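Local structure of ABC transporter substrate-binding protein (Vibrio cholerae, 3LKV) at residues A9-Q15 / P70-I76. The protein is probably the substrate-binding protein of an ABC transporter, holding a phenylalanine in its pocket and binding zinc ions. Residues are numbered along the deposited sequence; the frame is centred on the assembly and turned at random.
Sequences AKVAVSQ and PDVLVGI
Asp-71 reaches across to the start of strand 9-15 with its carboxylate: OD2 takes the backbone N-H of Lys-10 at 2.7 Å through its anti lone pair. The side chain can do so because CG stands beside its own backbone N (chi1 -61°), and that N also bonds back to Lys-10 O. Lys-10 O accepts a second donor, Val-72 N, at 3.2 Å, so Lys-10 is held at both its backbone N-H and its backbone C=O. Beyond it the strands run parallel, their directions 20° apart, and the N-H groups of Ala-12, Val-74, Ser-14 and Ile-76 bond in turn to the O atoms of Val-72, Ala-12, Val-74 and Ser-14.

On the face carrying the valines, Val-13 runs alongside Val-74, its CG2 4.2 Å from Val-74 CB, while the CG1 branch of Val-11 meets CG2 of Val-74 diagonally at 3.9 Å. With CG1 of Ile-76 beside its backbone N (chi1 -60°) and the chain extended beyond it, CD1 reaches Val-13 CG1 at 3.5 Å and lies 3.8 Å from Gln-15 OE1, whose hydrogen bond goes to Arg-26. On the opposite face Ala-12 CB sits 4.0 Å from both Pro-70 CB and Leu-73 CD2.

Lys-10 NZ hydrogen-bonds to Glu-45 and Asp-47, zinc ligands on strand 44-50. That strand flanks 9-15 in the parallel sheet, and 93-98 flanks 72-76. Helices 20-35 and 243-258 cover the valine face, whereas Phe-65 of helix 55-66 packs on Ala-12 and Leu-73, as in the layered alpha/beta lobes of periplasmic binding proteins.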
ATOM      1  N   ALA A   9     -17.255   1.104   1.629  1.00 31.22           N
ATOM      2  CA  ALA A   9     -17.286   1.069   0.178  1.00 29.06           C
ATOM      3  C   ALA A   9     -16.290   0.021  -0.324  1.00 27.88           C
ATOM      4  O   ALA A   9     -15.135  -0.055   0.159  1.00 26.73           O
ATOM      5  CB  ALA A   9     -16.924   2.406  -0.376  1.00 28.86           C
ATOM      6  N   LYS A  10     -16.711  -0.757  -1.297  1.00 25.55           N
ATOM      7  CA  LYS A  10     -15.838  -1.756  -1.892  1.00 26.05           C
ATOM      8  C   LYS A  10     -15.587  -1.420  -3.350  1.00 23.79           C
ATOM      9  O   LYS A  10     -16.488  -1.418  -4.154  1.00 22.45           O
ATOM     10  CB  LYS A  10     -16.444  -3.138  -1.753  1.00 26.90           C
ATOM     11  CG  LYS A  10     -15.504  -4.309  -2.159  1.00 31.87           C
ATOM     12  CD  LYS A  10     -16.024  -5.687  -1.530  1.00 38.14           C
ATOM     13  CE  LYS A  10     -15.664  -6.959  -2.372  1.00 41.75           C
ATOM     14  NZ  LYS A  10     -14.353  -7.644  -2.056  1.00 42.08           N
ATOM     15  N   VAL A  11     -14.344  -1.092  -3.643  1.00 22.07           N
ATOM     16  CA  VAL A  11     -13.897  -0.671  -4.958  1.00 20.50           C
ATOM     17  C   VAL A  11     -12.855  -1.691  -5.422  1.00 21.11           C
ATOM     18  O   VAL A  11     -11.849  -1.899  -4.736  1.00 20.59           O
ATOM     19  CB  VAL A  11     -13.330   0.736  -4.893  1.00 19.47           C
ATOM     20  CG1 VAL A  11     -12.758   1.181  -6.261  1.00 16.90           C
ATOM     21  CG2 VAL A  11     -14.469   1.713  -4.395  1.00 16.77           C
ATOM     22  N   ALA A  12     -13.095  -2.290  -6.595  1.00 20.03           N
ATOM     23  CA  ALA A  12     -12.228  -3.313  -7.134  1.00 20.21           C
ATOM     24  C   ALA A  12     -11.632  -2.814  -8.446  1.00 19.17           C
ATOM     25  O   ALA A  12     -12.374  -2.437  -9.348  1.00 19.42           O
ATOM     26  CB  ALA A  12     -13.036  -4.625  -7.355  1.00 19.14           C
ATOM     27  N   VAL A  13     -10.311  -2.832  -8.512  1.00 18.64           N
ATOM     28  CA  VAL A  13      -9.549  -2.210  -9.547  1.00 18.78           C
ATOM     29  C   VAL A  13      -8.803  -3.251 -10.346  1.00 19.25           C
ATOM     30  O   VAL A  13      -8.015  -4.018  -9.788  1.00 19.65           O
ATOM     31  CB  VAL A  13      -8.508  -1.237  -8.985  1.00 20.04           C
ATOM     32  CG1 VAL A  13      -7.771  -0.564 -10.143  1.00 18.24           C
ATOM     33  CG2 VAL A  13      -9.155  -0.191  -8.049  1.00 19.14           C
ATOM     34  N   SER A  14      -9.075  -3.303 -11.641  1.00 18.94           N
ATOM     35  CA  SER A  14      -8.400  -4.186 -12.541  1.00 19.38           C
ATOM     36  C   SER A  14      -7.568  -3.401 -13.553  1.00 20.98           C
ATOM     37  O   SER A  14      -8.069  -2.489 -14.207  1.00 19.89           O
ATOM     38  CB  SER A  14      -9.455  -4.953 -13.291  1.00 19.77           C
ATOM     39  OG  SER A  14      -8.884  -5.894 -14.199  1.00 23.50           O
ATOM     40  N   GLN A  15      -6.325  -3.829 -13.749  1.00 20.63           N
ATOM     41  CA  GLN A  15      -5.325  -3.082 -14.521  1.00 20.39           C
ATOM     42  C   GLN A  15      -4.643  -4.079 -15.418  1.00 20.30           C
ATOM     43  O   GLN A  15      -4.235  -5.154 -14.943  1.00 20.92           O
ATOM     44  CB  GLN A  15      -4.319  -2.497 -13.530  1.00 20.70           C
ATOM     45  CG  GLN A  15      -3.403  -1.557 -14.094  1.00 23.06           C
ATOM     46  CD  GLN A  15      -2.479  -0.943 -13.038  1.00 24.24           C
ATOM     47  OE1 GLN A  15      -2.941  -0.451 -12.035  1.00 24.56           O
ATOM     48  NE2 GLN A  15      -1.192  -0.944 -13.301  1.00 21.46           N
ATOM     49  N   PRO A  70     -18.555  -6.057  -5.538  1.00 24.02           N
ATOM     50  CA  PRO A  70     -18.050  -4.758  -5.118  1.00 22.98           C
ATOM     51  C   PRO A  70     -19.090  -3.692  -5.441  1.00 21.76           C
ATOM     52  O   PRO A  70     -19.951  -3.932  -6.266  1.00 21.83           O
ATOM     53  CB  PRO A  70     -16.815  -4.568  -5.983  1.00 21.90           C
ATOM     54  CG  PRO A  70     -17.198  -5.291  -7.288  1.00 21.82           C
ATOM     55  CD  PRO A  70     -18.031  -6.473  -6.836  1.00 24.38           C
ATOM     56  N   ASP A  71     -18.983  -2.526  -4.828  1.00 21.31           N
ATOM     57  CA  ASP A  71     -19.887  -1.399  -5.115  1.00 20.80           C
ATOM     58  C   ASP A  71     -19.524  -0.793  -6.467  1.00 20.98           C
ATOM     59  O   ASP A  71     -20.402  -0.333  -7.229  1.00 20.85           O
ATOM     60  CB  ASP A  71     -19.796  -0.355  -4.010  1.00 21.01           C
ATOM     61  CG  ASP A  71     -20.198  -0.913  -2.622  1.00 25.14           C
ATOM     62  OD1 ASP A  71     -21.382  -1.236  -2.461  1.00 29.39           O
ATOM     63  OD2 ASP A  71     -19.366  -1.061  -1.676  1.00 28.62           O
ATOM     64  N   VAL A  72     -18.230  -0.739  -6.776  1.00 19.11           N
ATOM     65  CA  VAL A  72     -17.801  -0.133  -8.024  1.00 18.84           C
ATOM     66  C   VAL A  72     -16.596  -0.877  -8.559  1.00 18.70           C
ATOM     67  O   VAL A  72     -15.688  -1.250  -7.790  1.00 19.72           O
ATOM     68  CB  VAL A  72     -17.420   1.406  -7.877  1.00 19.10           C
ATOM     69  CG1 VAL A  72     -17.021   1.972  -9.225  1.00 14.43           C
ATOM     70  CG2 VAL A  72     -18.599   2.201  -7.310  1.00 18.36           C
ATOM     71  N   LEU A  73     -16.614  -1.113  -9.861  1.00 19.23           N
ATOM     72  CA  LEU A  73     -15.488  -1.744 -10.541  1.00 19.44           C
ATOM     73  C   LEU A  73     -14.753  -0.667 -11.327  1.00 18.24           C
ATOM     74  O   LEU A  73     -15.401   0.191 -11.921  1.00 19.06           O
ATOM     75  CB  LEU A  73     -15.960  -2.833 -11.477  1.00 18.58           C
ATOM     76  CG  LEU A  73     -16.575  -4.075 -10.862  1.00 20.89           C
ATOM     77  CD1 LEU A  73     -17.569  -4.695 -11.890  1.00 16.29           C
ATOM     78  CD2 LEU A  73     -15.467  -5.066 -10.494  1.00 18.63           C
ATOM     79  N   VAL A  74     -13.430  -0.676 -11.276  1.00 17.58           N
ATOM     80  CA  VAL A  74     -12.633   0.316 -11.979  1.00 18.56           C
ATOM     81  C   VAL A  74     -11.740  -0.434 -12.960  1.00 19.58           C
ATOM     82  O   VAL A  74     -11.004  -1.379 -12.559  1.00 20.44           O
ATOM     83  CB  VAL A  74     -11.761   1.164 -11.022  1.00 19.13           C
ATOM     84  CG1 VAL A  74     -10.835   2.062 -11.842  1.00 17.90           C
ATOM     85  CG2 VAL A  74     -12.646   2.012 -10.068  1.00 15.83           C
ATOM     86  N   GLY A  75     -11.856  -0.108 -14.231  1.00 19.30           N
ATOM     87  CA  GLY A  75     -10.999  -0.735 -15.223  1.00 19.73           C
ATOM     88  C   GLY A  75      -9.978   0.267 -15.704  1.00 19.93           C
ATOM     89  O   GLY A  75     -10.314   1.244 -16.414  1.00 19.43           O
ATOM     90  N   ILE A  76      -8.729   0.045 -15.345  1.00 18.69           N
ATOM     91  CA  ILE A  76      -7.685   0.917 -15.770  1.00 18.84           C
ATOM     92  C   ILE A  76      -7.053   0.277 -17.039  1.00 20.24           C
ATOM     93  O   ILE A  76      -6.448  -0.811 -16.971  1.00 20.36           O
ATOM     94  CB  ILE A  76      -6.611   1.050 -14.695  1.00 17.60           C
ATOM     95  CG1 ILE A  76      -7.166   1.615 -13.404  1.00 18.61           C
ATOM     96  CG2 ILE A  76      -5.475   1.902 -15.190  1.00 17.04           C
ATOM     97  CD1 ILE A  76      -6.082   1.717 -12.231  1.00 17.78           C
TER